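Local coordinates for lipase (Acinetobacter baumannii, PDB 4OPM), which probably hydrolyses ester bonds of lipids, being a putative triacylglycerol lipase with the alpha/beta hydrolase fold, at residues 153-156 with 161-164; 165-170 with 206-211; 181-186 with 242-247; 251-256 with 264-269. All coordinates share one frame; numbering follows the deposited sequence.

Interaction 1 (153-156 with 161-164); sequences NTIY and TYLK
The CA atoms of Tyr156 and Tyr162 come within 5.3 Å where the short helix begun at Ile155 turns back into the 3-10 segment around 161-164. Both belong to the mainly helical excursion between strands 137-143 and 237-242, where alpha/beta hydrolases commonly carry their cap. At the surface, Ile155 lies over one face of the Tyr162 ring. CG1 of Ile155 sits 3.5 Å from the centroid of the Tyr162 ring and only 8° off its normal, a CH-pi contact. The torsion that sets CG1 anti to the backbone N of Ile155 (chi1 -160°) places it there; Ile155 was modelled in two conformers, and this contact is that of one of them. Next to it, Tyr156 presents an edge rather than a face: the carbonyl oxygen of Tyr162 lies in the ring plane of Tyr156, and CD1 of Tyr156 rests 3.9 Å from CB of Tyr162. Elsewhere on the same side chain, CB of Tyr156 meets CD2 of Leu163, also at 3.9 Å. Thr154 is the N-cap, and its OG1 also bonds to the carbonyl oxygen of Ile247. Finally, CG2 of Ile155 covers the centre of one face of the Tyr156 ring, 3.8 Å above its plane.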
loop_
_atom_site.group_PDB
_atom_site.type_symbol
_atom_site.label_atom_id
_atom_site.label_comp_id
_atom_site.label_asym_id
_atom_site.label_seq_id
_atom_site.Cartn_x
_atom_site.Cartn_y
_atom_site.Cartn_z
ATOM N N ASN A 153 13.667 -13.916 -5.788
ATOM C CA ASN A 153 14.071 -15.215 -5.255
ATOM C C ASN A 153 13.038 -15.754 -4.251
ATOM O O ASN A 153 13.399 -16.341 -3.229
ATOM C CB ASN A 153 15.486 -15.135 -4.635
ATOM C CG ASN A 153 16.156 -16.471 -4.415
ATOM O OD1 ASN A 153 15.885 -17.465 -5.106
ATOM N ND2 ASN A 153 17.031 -16.524 -3.420
ATOM N N THR A 154 11.746 -15.518 -4.523
ATOM C CA THR A 154 10.669 -16.106 -3.733
ATOM C C THR A 154 9.767 -16.854 -4.692
ATOM O O THR A 154 9.747 -16.527 -5.881
ATOM C CB THR A 154 9.865 -15.081 -2.922
ATOM O OG1 THR A 154 9.089 -14.286 -3.818
ATOM C CG2 THR A 154 10.714 -14.243 -1.976
ATOM N N ILE A 155 8.991 -17.813 -4.175
ATOM C CA ILE A 155 8.068 -18.603 -4.986
ATOM C C ILE A 155 6.951 -17.694 -5.573
ATOM O O ILE A 155 6.493 -17.949 -6.687
ATOM C CB ILE A 155 7.512 -19.805 -4.158
ATOM C CG1 ILE A 155 6.949 -20.917 -5.049
ATOM C CG2 ILE A 155 6.521 -19.388 -3.054
ATOM C CD1 ILE A 155 7.999 -21.782 -5.822
ATOM N N TYR A 156 6.543 -16.624 -4.846
ATOM C CA TYR A 156 5.480 -15.714 -5.297
ATOM C C TYR A 156 5.909 -14.876 -6.495
ATOM O O TYR A 156 5.081 -14.603 -7.364
ATOM C CB TYR A 156 5.014 -14.805 -4.143
ATOM C CG TYR A 156 4.710 -15.601 -2.894
ATOM C CD1 TYR A 156 3.564 -16.387 -2.808
ATOM C CD2 TYR A 156 5.612 -15.646 -1.836
ATOM C CE1 TYR A 156 3.307 -17.174 -1.687
ATOM C CE2 TYR A 156 5.363 -16.422 -0.704
ATOM C CZ TYR A 156 4.204 -17.182 -0.633
ATOM O OH TYR A 156 3.933 -17.977 0.453
ATOM N N THR A 161 1.279 -17.685 -9.528
ATOM C CA THR A 161 0.110 -18.534 -9.269
ATOM C C THR A 161 0.104 -18.884 -7.758
ATOM O O THR A 161 -0.954 -19.132 -7.181
ATOM C CB THR A 161 0.103 -19.773 -10.177
ATOM O OG1 THR A 161 0.400 -19.381 -11.523
ATOM C CG2 THR A 161 -1.232 -20.509 -10.148
ATOM N N TYR A 162 1.301 -18.857 -7.116
ATOM C CA TYR A 162 1.442 -19.133 -5.686
ATOM C C TYR A 162 0.797 -18.029 -4.821
ATOM O O TYR A 162 0.512 -18.283 -3.648
ATOM C CB TYR A 162 2.901 -19.350 -5.306
ATOM C CG TYR A 162 3.369 -20.751 -5.611
ATOM C CD1 TYR A 162 3.904 -21.072 -6.855
ATOM C CD2 TYR A 162 3.261 -21.765 -4.663
ATOM C CE1 TYR A 162 4.334 -22.365 -7.144
ATOM C CE2 TYR A 162 3.684 -23.064 -4.944
ATOM C CZ TYR A 162 4.230 -23.356 -6.182
ATOM O OH TYR A 162 4.658 -24.634 -6.449
ATOM N N LEU A 163 0.499 -16.837 -5.410
ATOM C CA LEU A 163 -0.235 -15.776 -4.709
ATOM C C LEU A 163 -1.645 -16.270 -4.316
ATOM O O LEU A 163 -2.226 -15.754 -3.364
ATOM C CB LEU A 163 -0.341 -14.486 -5.552
ATOM C CG LEU A 163 0.948 -13.678 -5.776
ATOM C CD1 LEU A 163 0.700 -12.531 -6.732
ATOM C CD2 LEU A 163 1.537 -13.152 -4.455
ATOM N N LYS A 164 -2.169 -17.305 -5.012
ATOM C CA LYS A 164 -3.476 -17.884 -4.678
ATOM C C LYS A 164 -3.474 -18.531 -3.280
ATOM O O LYS A 164 -4.529 -18.592 -2.649
ATOM C CB LYS A 164 -3.914 -18.909 -5.733
ATOM C CG LYS A 164 -4.277 -18.255 -7.055
ATOM C CD LYS A 164 -4.567 -19.303 -8.119
ATOM C CE LYS A 164 -4.891 -18.678 -9.449
ATOM N NZ LYS A 164 -6.283 -18.154 -9.480
#

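Interaction 2 (165-170 with 206-211); sequences QLLVSK and QTQKLV
Leu167 reaches across to helix 190-220 with both branches of its side chain. CD1 of Leu167 touches CG2 of Val211 at 3.7 Å, while CD2 of Leu167 comes to 3.5 Å from NE2 of Gln208, with CD of the same amide at 3.7 Å. Leu167 was modelled in two conformers, and these contacts are those of one. Its chain meets that of Gln208 at about a right angle, so a methyl group abuts the amide end instead of running along it. The two touched residues stand three positions apart, close to one turn of the helix, and Leu167 therefore bridges successive turns at one side of it.

This is the helical region lying between strands 137-143 and 237-242 of the alpha/beta hydrolase fold, with the loop before helix 173-181 laid against the long helix 190-220.

Gln208 is brought round by a bend in its chain, with CG anti to the backbone N (chi1 -178°) and chi2 at 67°. Its polar end is occupied elsewhere: OE1 takes a hydrogen bond from NZ of Lys164, which probably limits the rotation of the amide beside Leu167. On the helix, the backbone bond from the N of Val211 to the O of Thr207 is 2.9 Å long. Further out, Val168 packs on Leu177 of helix 173-181 and on Met200 and Ile201 of helix 190-220. Val211 also reaches Leu53, and Lys170 forms a salt bridge with Asp173.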
loop_
_atom_site.group_PDB
_atom_site.type_symbol
_atom_site.label_atom_id
_atom_site.label_comp_id
_atom_site.label_asym_id
_atom_site.label_seq_id
_atom_site.Cartn_x
_atom_site.Cartn_y
_atom_site.Cartn_z
ATOM N N GLN A 165 -2.292 -19.004 -2.796
ATOM C CA GLN A 165 -2.152 -19.621 -1.461
ATOM C C GLN A 165 -2.304 -18.590 -0.342
ATOM O O GLN A 165 -2.506 -18.962 0.819
ATOM C CB GLN A 165 -0.788 -20.320 -1.324
ATOM C CG GLN A 165 -0.564 -21.456 -2.338
ATOM C CD GLN A 165 0.689 -22.254 -2.086
ATOM O OE1 GLN A 165 1.611 -21.836 -1.378
ATOM N NE2 GLN A 165 0.766 -23.414 -2.708
ATOM N N LEU A 166 -2.181 -17.298 -0.688
ATOM C CA LEU A 166 -2.263 -16.187 0.260
ATOM C C LEU A 166 -3.678 -15.585 0.343
ATOM O O LEU A 166 -3.910 -14.672 1.149
ATOM C CB LEU A 166 -1.236 -15.102 -0.122
ATOM C CG LEU A 166 0.243 -15.538 -0.155
ATOM C CD1 LEU A 166 1.133 -14.382 -0.540
ATOM C CD2 LEU A 166 0.686 -16.149 1.170
ATOM N N LEU A 167 -4.613 -16.097 -0.480
ATOM C CA LEU A 167 -6.012 -15.654 -0.502
ATOM C C LEU A 167 -6.731 -16.052 0.779
ATOM O O LEU A 167 -6.587 -17.192 1.228
ATOM C CB LEU A 167 -6.732 -16.287 -1.699
ATOM C CG LEU A 167 -6.860 -15.473 -2.974
ATOM C CD1 LEU A 167 -5.526 -14.922 -3.464
ATOM C CD2 LEU A 167 -7.507 -16.296 -4.050
ATOM N N VAL A 168 -7.509 -15.135 1.362
ATOM C CA VAL A 168 -8.289 -15.414 2.573
ATOM C C VAL A 168 -9.730 -15.702 2.116
ATOM O O VAL A 168 -10.462 -14.753 1.795
ATOM C CB VAL A 168 -8.203 -14.268 3.620
ATOM C CG1 VAL A 168 -9.041 -14.594 4.859
ATOM C CG2 VAL A 168 -6.746 -13.985 4.014
ATOM N N SER A 169 -10.114 -16.987 2.040
ATOM C CA SER A 169 -11.424 -17.421 1.548
ATOM C C SER A 169 -12.221 -18.205 2.591
ATOM O O SER A 169 -13.436 -18.386 2.429
ATOM C CB SER A 169 -11.243 -18.298 0.309
ATOM O OG SER A 169 -10.281 -17.771 -0.590
ATOM N N LYS A 170 -11.544 -18.727 3.623
ATOM C CA LYS A 170 -12.212 -19.533 4.649
ATOM C C LYS A 170 -11.571 -19.284 6.015
ATOM O O LYS A 170 -10.449 -18.779 6.069
ATOM C CB LYS A 170 -12.170 -21.036 4.274
ATOM C CG LYS A 170 -10.769 -21.643 4.233
ATOM C CD LYS A 170 -10.768 -23.073 3.710
ATOM C CE LYS A 170 -9.427 -23.749 3.901
ATOM N NZ LYS A 170 -8.361 -23.153 3.046
ATOM N N GLN A 206 -13.311 -10.580 -5.444
ATOM C CA GLN A 206 -12.631 -9.429 -6.045
ATOM C C GLN A 206 -11.110 -9.618 -5.970
ATOM O O GLN A 206 -10.427 -9.365 -6.961
ATOM C CB GLN A 206 -13.074 -8.113 -5.401
ATOM C CG GLN A 206 -14.555 -7.817 -5.605
ATOM C CD GLN A 206 -14.948 -6.502 -4.996
ATOM O OE1 GLN A 206 -14.709 -5.434 -5.573
ATOM N NE2 GLN A 206 -15.595 -6.554 -3.837
ATOM N N THR A 207 -10.588 -10.091 -4.823
ATOM C CA THR A 207 -9.160 -10.359 -4.647
ATOM C C THR A 207 -8.693 -11.400 -5.669
ATOM O O THR A 207 -7.614 -11.246 -6.244
ATOM C CB THR A 207 -8.876 -10.815 -3.208
ATOM O OG1 THR A 207 -9.518 -9.914 -2.304
ATOM C CG2 THR A 207 -7.388 -10.858 -2.899
ATOM N N GLN A 208 -9.516 -12.446 -5.910
ATOM C CA GLN A 208 -9.202 -13.484 -6.888
ATOM C C GLN A 208 -9.047 -12.854 -8.291
ATOM O O GLN A 208 -8.112 -13.210 -9.017
ATOM C CB GLN A 208 -10.289 -14.581 -6.877
ATOM C CG GLN A 208 -10.032 -15.760 -7.843
ATOM C CD GLN A 208 -8.837 -16.634 -7.484
ATOM O OE1 GLN A 208 -7.687 -16.363 -7.858
ATOM N NE2 GLN A 208 -9.091 -17.730 -6.787
ATOM N N LYS A 209 -9.925 -11.890 -8.643
ATOM C CA LYS A 209 -9.866 -11.201 -9.942
ATOM C C LYS A 209 -8.563 -10.390 -10.046
ATOM O O LYS A 209 -7.903 -10.435 -11.085
ATOM C CB LYS A 209 -11.096 -10.295 -10.157
ATOM C CG LYS A 209 -12.366 -11.078 -10.435
ATOM C CD LYS A 209 -13.583 -10.173 -10.530
ATOM C CE LYS A 209 -14.780 -10.938 -11.040
ATOM N NZ LYS A 209 -15.985 -10.075 -11.113
ATOM N N LEU A 210 -8.196 -9.683 -8.959
ATOM C CA LEU A 210 -6.964 -8.893 -8.870
ATOM C C LEU A 210 -5.746 -9.797 -9.106
ATOM O O LEU A 210 -4.883 -9.477 -9.926
ATOM C CB LEU A 210 -6.871 -8.204 -7.490
ATOM C CG LEU A 210 -7.622 -6.891 -7.345
ATOM C CD1 LEU A 210 -8.131 -6.701 -5.918
ATOM C CD2 LEU A 210 -6.736 -5.720 -7.727
ATOM N N VAL A 211 -5.705 -10.952 -8.408
ATOM C CA VAL A 211 -4.619 -11.937 -8.510
ATOM C C VAL A 211 -4.535 -12.487 -9.946
ATOM O O VAL A 211 -3.445 -12.543 -10.503
ATOM C CB VAL A 211 -4.778 -13.065 -7.459
ATOM C CG1 VAL A 211 -3.887 -14.268 -7.772
ATOM C CG2 VAL A 211 -4.471 -12.518 -6.065
#

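Interaction 3 (181-186 with 242-247); sequences TMFNPP and GKQDKI
The loop after strand 237-242 carries Asp245, probably the acid of a Ser-His-Asp triad with Ser120 and His274, and flanking residues Gln244 and Ile247 pack on Phe183 and Thr181 of the loop after helix 173-181. The touching parts run nearly antiparallel. CG of Gln244 lies over one face of the Phe183 ring, 3.8 Å from its centroid and shifted toward the rim, in a CH-pi contact; CB of Gln244 approaches CD1 of Phe183 to 3.6 Å. The Gln244 chain bends at chi2 (-59°), and its amide plane is tilted 51° from the ring. At the other end the side chains of Thr181 and Ile247 lie side by side, CG2 of Thr181 4.2 Å from CG1 of Ile247. One water also joins the segments, donating to the O of Met182 (2.8 Å) and accepting from NZ of Lys246 (3.0 Å). Met182 is a selenomethionine. OD1 of Asp245 takes the N-H of Ile247 at 2.8 Å, an Asx turn, and also that of Ile248, while OD2 bonds to ND1 of His274. With two backbone N-H groups gripping OD1, the carboxylate is held in a fixed rotation, which is consistent with OD2 being aimed steadily at the histidine.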
loop_
_atom_site.group_PDB
_atom_site.type_symbol
_atom_site.label_atom_id
_atom_site.label_comp_id
_atom_site.label_asym_id
_atom_site.label_seq_id
_atom_site.Cartn_x
_atom_site.Cartn_y
_atom_site.Cartn_z
ATOM N N THR A 181 3.291 -12.963 5.777
ATOM C CA THR A 181 3.498 -11.548 5.477
ATOM C C THR A 181 4.166 -10.756 6.599
ATOM O O THR A 181 4.558 -9.618 6.365
ATOM C CB THR A 181 2.159 -10.877 5.106
ATOM O OG1 THR A 181 1.256 -10.971 6.210
ATOM C CG2 THR A 181 1.538 -11.487 3.876
HETATM N N MSE A 182 4.221 -11.300 7.821
HETATM C CA MSE A 182 4.826 -10.549 8.915
HETATM C C MSE A 182 5.763 -11.404 9.749
HETATM O O MSE A 182 5.503 -12.589 9.958
HETATM C CB MSE A 182 3.742 -9.920 9.818
HETATM C CG MSE A 182 2.894 -8.900 9.074
HETATM SE SE MSE A 182 1.744 -7.912 10.265
HETATM C CE MSE A 182 0.609 -9.091 10.517
ATOM N N PHE A 183 6.853 -10.785 10.220
ATOM C CA PHE A 183 7.824 -11.417 11.115
ATOM C C PHE A 183 7.560 -10.943 12.552
ATOM O O PHE A 183 7.679 -11.719 13.504
ATOM C CB PHE A 183 9.261 -11.085 10.693
ATOM C CG PHE A 183 10.292 -11.916 11.430
ATOM C CD1 PHE A 183 10.639 -13.185 10.973
ATOM C CD2 PHE A 183 10.906 -11.434 12.580
ATOM C CE1 PHE A 183 11.613 -13.947 11.636
ATOM C CE2 PHE A 183 11.872 -12.201 13.253
ATOM C CZ PHE A 183 12.210 -13.450 12.782
ATOM N N ASN A 184 7.176 -9.657 12.693
ATOM C CA ASN A 184 6.876 -9.049 13.993
ATOM C C ASN A 184 5.437 -8.519 13.977
ATOM O O ASN A 184 5.245 -7.304 14.020
ATOM C CB ASN A 184 7.893 -7.946 14.285
ATOM C CG ASN A 184 7.719 -7.358 15.654
ATOM O OD1 ASN A 184 7.529 -8.084 16.626
ATOM N ND2 ASN A 184 7.677 -6.033 15.731
ATOM N N PRO A 185 4.393 -9.385 13.826
ATOM C CA PRO A 185 3.028 -8.851 13.759
ATOM C C PRO A 185 2.663 -8.075 15.021
ATOM O O PRO A 185 3.147 -8.417 16.104
ATOM C CB PRO A 185 2.160 -10.113 13.618
ATOM C CG PRO A 185 3.010 -11.219 14.204
ATOM C CD PRO A 185 4.384 -10.864 13.760
ATOM N N PRO A 186 1.816 -7.034 14.911
ATOM C CA PRO A 186 1.422 -6.291 16.119
ATOM C C PRO A 186 0.426 -7.103 16.951
ATOM O O PRO A 186 -0.004 -8.188 16.536
ATOM C CB PRO A 186 0.768 -5.035 15.535
ATOM C CG PRO A 186 0.111 -5.535 14.268
ATOM C CD PRO A 186 1.155 -6.489 13.705
ATOM N N GLY A 242 11.621 -4.971 4.981
ATOM C CA GLY A 242 11.769 -5.838 6.133
ATOM C C GLY A 242 12.775 -6.893 5.721
ATOM O O GLY A 242 12.610 -7.531 4.675
ATOM N N LYS A 243 13.861 -7.060 6.505
ATOM C CA LYS A 243 14.922 -8.022 6.180
ATOM C C LYS A 243 14.357 -9.445 5.998
ATOM O O LYS A 243 14.821 -10.179 5.130
ATOM C CB LYS A 243 15.983 -8.005 7.296
ATOM C CG LYS A 243 17.124 -9.012 7.099
ATOM C CD LYS A 243 18.431 -8.345 6.754
ATOM C CE LYS A 243 19.585 -9.314 6.823
ATOM N NZ LYS A 243 20.833 -8.644 7.271
ATOM N N GLN A 244 13.326 -9.805 6.800
ATOM C CA GLN A 244 12.730 -11.144 6.810
ATOM C C GLN A 244 11.566 -11.316 5.824
ATOM O O GLN A 244 10.893 -12.351 5.870
ATOM C CB GLN A 244 12.258 -11.506 8.237
ATOM C CG GLN A 244 13.383 -11.472 9.276
ATOM C CD GLN A 244 14.510 -12.426 8.953
ATOM O OE1 GLN A 244 14.299 -13.598 8.601
ATOM N NE2 GLN A 244 15.739 -11.930 9.038
ATOM N N ASP A 245 11.338 -10.330 4.927
ATOM C CA ASP A 245 10.251 -10.387 3.936
ATOM C C ASP A 245 10.272 -11.718 3.154
ATOM O O ASP A 245 11.236 -12.004 2.444
ATOM C CB ASP A 245 10.347 -9.203 2.961
ATOM C CG ASP A 245 9.107 -8.977 2.106
ATOM O OD1 ASP A 245 8.381 -9.965 1.821
ATOM O OD2 ASP A 245 8.890 -7.831 1.671
ATOM N N LYS A 246 9.200 -12.519 3.298
ATOM C CA LYS A 246 9.037 -13.828 2.630
ATOM C C LYS A 246 8.353 -13.719 1.273
ATOM O O LYS A 246 8.388 -14.672 0.485
ATOM C CB LYS A 246 8.168 -14.748 3.514
ATOM C CG LYS A 246 8.869 -15.247 4.775
ATOM C CD LYS A 246 7.875 -16.003 5.641
ATOM C CE LYS A 246 8.542 -16.576 6.860
ATOM N NZ LYS A 246 7.538 -17.126 7.813
ATOM N N ILE A 247 7.668 -12.595 1.028
ATOM C CA ILE A 247 6.878 -12.377 -0.183
ATOM C C ILE A 247 7.767 -11.834 -1.298
ATOM O O ILE A 247 7.738 -12.354 -2.411
ATOM C CB ILE A 247 5.651 -11.449 0.106
ATOM C CG1 ILE A 247 4.838 -11.918 1.361
ATOM C CG2 ILE A 247 4.746 -11.299 -1.132
ATOM C CD1 ILE A 247 4.346 -13.385 1.353
HETATM O O HOH W 1 7.399 -14.519 9.200
#

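Interaction 4 (251-256 with 264-269); sequences EVANEL and QPPVIL
The amide of Asn254 and the pyrrolidine ring of Pro266 meet with their side chains at about a right angle. Only the nitrogen end of the amide is involved: ND2 of Asn254 lies 3.9 Å from CG of Pro266 and 4.0 Å from CD of the same ring. Asn254 has CG beside its own backbone N (chi1 -76°), and the end of its chain turns to the proline. CG of Pro266 is also met from another side by the backbone, the O of Ala253 standing 3.5 Å from it.

Deeper in, the methyl group of Ala253 fills the join. CB of Ala253 is 4.0 Å from CB of Pro266 and 3.9 Å from CD1 of Ile268, so one small side chain rests between two residues, Pro266 just before the strand and Ile268 within it, that both point toward the helix. Two bends in a row, chi1 -51° and chi2 -56°, fold the longer branch of Ile268 back so that its tip touches that methyl. All of this is van der Waals packing, and the small side chain of Ala253 is consistent with so close an approach of the helix backbone: its CA is 6.3 Å from the CA of Pro266.

Trp241 of the neighbouring strand touches both Ala253 and Ile268, while Val267 and Leu269 face helix 281-298 on the other side. Helix 251-259 thus packs on strand 267-269, the outermost strand at this edge, as the connection of a beta-alpha-beta crossover from strand 237-242, the recurring unit of the alpha/beta hydrolase fold.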
loop_
_atom_site.group_PDB
_atom_site.type_symbol
_atom_site.label_atom_id
_atom_site.label_comp_id
_atom_site.label_asym_id
_atom_site.label_seq_id
_atom_site.Cartn_x
_atom_site.Cartn_y
_atom_site.Cartn_z
ATOM N N GLU A 251 16.798 -8.635 -1.349
ATOM C CA GLU A 251 17.770 -8.302 -2.417
ATOM C C GLU A 251 17.188 -7.343 -3.457
ATOM O O GLU A 251 17.911 -6.548 -4.060
ATOM C CB GLU A 251 18.264 -9.578 -3.133
ATOM C CG GLU A 251 19.194 -10.424 -2.271
ATOM C CD GLU A 251 18.552 -11.263 -1.181
ATOM O OE1 GLU A 251 17.318 -11.488 -1.222
ATOM O OE2 GLU A 251 19.294 -11.682 -0.265
ATOM N N VAL A 252 15.873 -7.410 -3.630
ATOM C CA VAL A 252 15.093 -6.586 -4.544
ATOM C C VAL A 252 15.231 -5.082 -4.163
ATOM O O VAL A 252 15.220 -4.250 -5.065
ATOM C CB VAL A 252 13.638 -7.111 -4.503
ATOM C CG1 VAL A 252 12.619 -6.042 -4.828
ATOM C CG2 VAL A 252 13.485 -8.352 -5.380
ATOM N N ALA A 253 15.386 -4.748 -2.855
ATOM C CA ALA A 253 15.577 -3.348 -2.401
ATOM C C ALA A 253 16.800 -2.704 -3.107
ATOM O O ALA A 253 16.727 -1.549 -3.550
ATOM C CB ALA A 253 15.752 -3.291 -0.886
ATOM N N ASN A 254 17.902 -3.466 -3.239
ATOM C CA ASN A 254 19.115 -2.977 -3.912
ATOM C C ASN A 254 18.888 -2.858 -5.411
ATOM O O ASN A 254 19.410 -1.938 -6.023
ATOM C CB ASN A 254 20.336 -3.854 -3.620
ATOM C CG ASN A 254 20.906 -3.639 -2.241
ATOM O OD1 ASN A 254 21.386 -4.579 -1.597
ATOM N ND2 ASN A 254 20.842 -2.406 -1.735
ATOM N N GLU A 255 18.088 -3.760 -5.997
ATOM C CA GLU A 255 17.772 -3.672 -7.417
ATOM C C GLU A 255 16.961 -2.377 -7.696
ATOM O O GLU A 255 17.307 -1.629 -8.617
ATOM C CB GLU A 255 17.016 -4.915 -7.877
ATOM C CG GLU A 255 16.866 -4.967 -9.385
ATOM C CD GLU A 255 16.229 -6.219 -9.943
ATOM O OE1 GLU A 255 16.148 -7.235 -9.218
ATOM O OE2 GLU A 255 15.844 -6.196 -11.132
ATOM N N LEU A 256 15.943 -2.069 -6.852
ATOM C CA LEU A 256 15.159 -0.834 -6.994
ATOM C C LEU A 256 16.064 0.394 -6.892
ATOM O O LEU A 256 15.924 1.312 -7.703
ATOM C CB LEU A 256 14.029 -0.744 -5.949
ATOM C CG LEU A 256 12.774 -1.552 -6.223
ATOM C CD1 LEU A 256 11.901 -1.635 -4.965
ATOM C CD2 LEU A 256 11.965 -0.969 -7.411
ATOM N N GLN A 264 17.494 6.923 -2.668
ATOM C CA GLN A 264 18.439 6.952 -1.549
ATOM C C GLN A 264 18.860 5.527 -1.200
ATOM O O GLN A 264 18.138 4.604 -1.590
ATOM C CB GLN A 264 17.752 7.594 -0.318
ATOM C CG GLN A 264 17.666 9.101 -0.436
ATOM C CD GLN A 264 17.076 9.771 0.769
ATOM O OE1 GLN A 264 16.629 10.910 0.672
ATOM N NE2 GLN A 264 17.094 9.117 1.941
ATOM N N PRO A 265 19.957 5.301 -0.418
ATOM C CA PRO A 265 20.273 3.926 0.020
ATOM C C PRO A 265 19.090 3.304 0.778
ATOM O O PRO A 265 18.483 3.988 1.610
ATOM C CB PRO A 265 21.483 4.120 0.946
ATOM C CG PRO A 265 22.118 5.400 0.465
ATOM C CD PRO A 265 20.934 6.267 0.133
ATOM N N PRO A 266 18.690 2.050 0.458
ATOM C CA PRO A 266 17.519 1.461 1.135
ATOM C C PRO A 266 17.703 1.298 2.638
ATOM O O PRO A 266 18.823 1.119 3.119
ATOM C CB PRO A 266 17.374 0.084 0.473
ATOM C CG PRO A 266 18.116 0.205 -0.826
ATOM C CD PRO A 266 19.268 1.109 -0.519
ATOM N N VAL A 267 16.594 1.393 3.368
ATOM C CA VAL A 267 16.575 1.161 4.816
ATOM C C VAL A 267 16.095 -0.271 5.017
ATOM O O VAL A 267 14.985 -0.617 4.580
ATOM C CB VAL A 267 15.678 2.180 5.562
ATOM C CG1 VAL A 267 15.545 1.816 7.043
ATOM C CG2 VAL A 267 16.197 3.601 5.394
ATOM N N ILE A 268 16.922 -1.101 5.664
ATOM C CA ILE A 268 16.579 -2.506 5.891
ATOM C C ILE A 268 16.326 -2.723 7.366
ATOM O O ILE A 268 17.246 -2.592 8.184
ATOM C CB ILE A 268 17.662 -3.469 5.334
ATOM C CG1 ILE A 268 18.039 -3.150 3.848
ATOM C CG2 ILE A 268 17.264 -4.944 5.552
ATOM C CD1 ILE A 268 16.906 -3.127 2.829
ATOM N N LEU A 269 15.067 -3.024 7.709
ATOM C CA LEU A 269 14.682 -3.224 9.103
ATOM C C LEU A 269 14.890 -4.673 9.517
ATOM O O LEU A 269 14.265 -5.575 8.957
ATOM C CB LEU A 269 13.215 -2.787 9.359
ATOM C CG LEU A 269 12.855 -1.306 9.095
ATOM C CD1 LEU A 269 11.430 -1.002 9.556
ATOM C CD2 LEU A 269 13.840 -0.335 9.783
#

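Along the chain, interaction 1 precedes interaction 2, interactions 2 and 3 alternate their segments, and interaction 4 comes last. Interactions 1 and 2 lie in the mainly helical region between strands 137-143 and 237-242, their centres about 13 Å apart, and touch where Leu163 packs on Val211. Interaction 3 ties that region to the sheet's strand ends: its centre lies about 16 Å from that of interaction 1 and 20 Å from that of interaction 2, with Leu166 packing on Ile247. Interaction 4, its centre about 15 Å from that of interaction 3, joins it through the Lys243 N to Leu269 O backbone hydrogen bond. The loop holding the probable triad acid thus touches both the helical region and the edge strand.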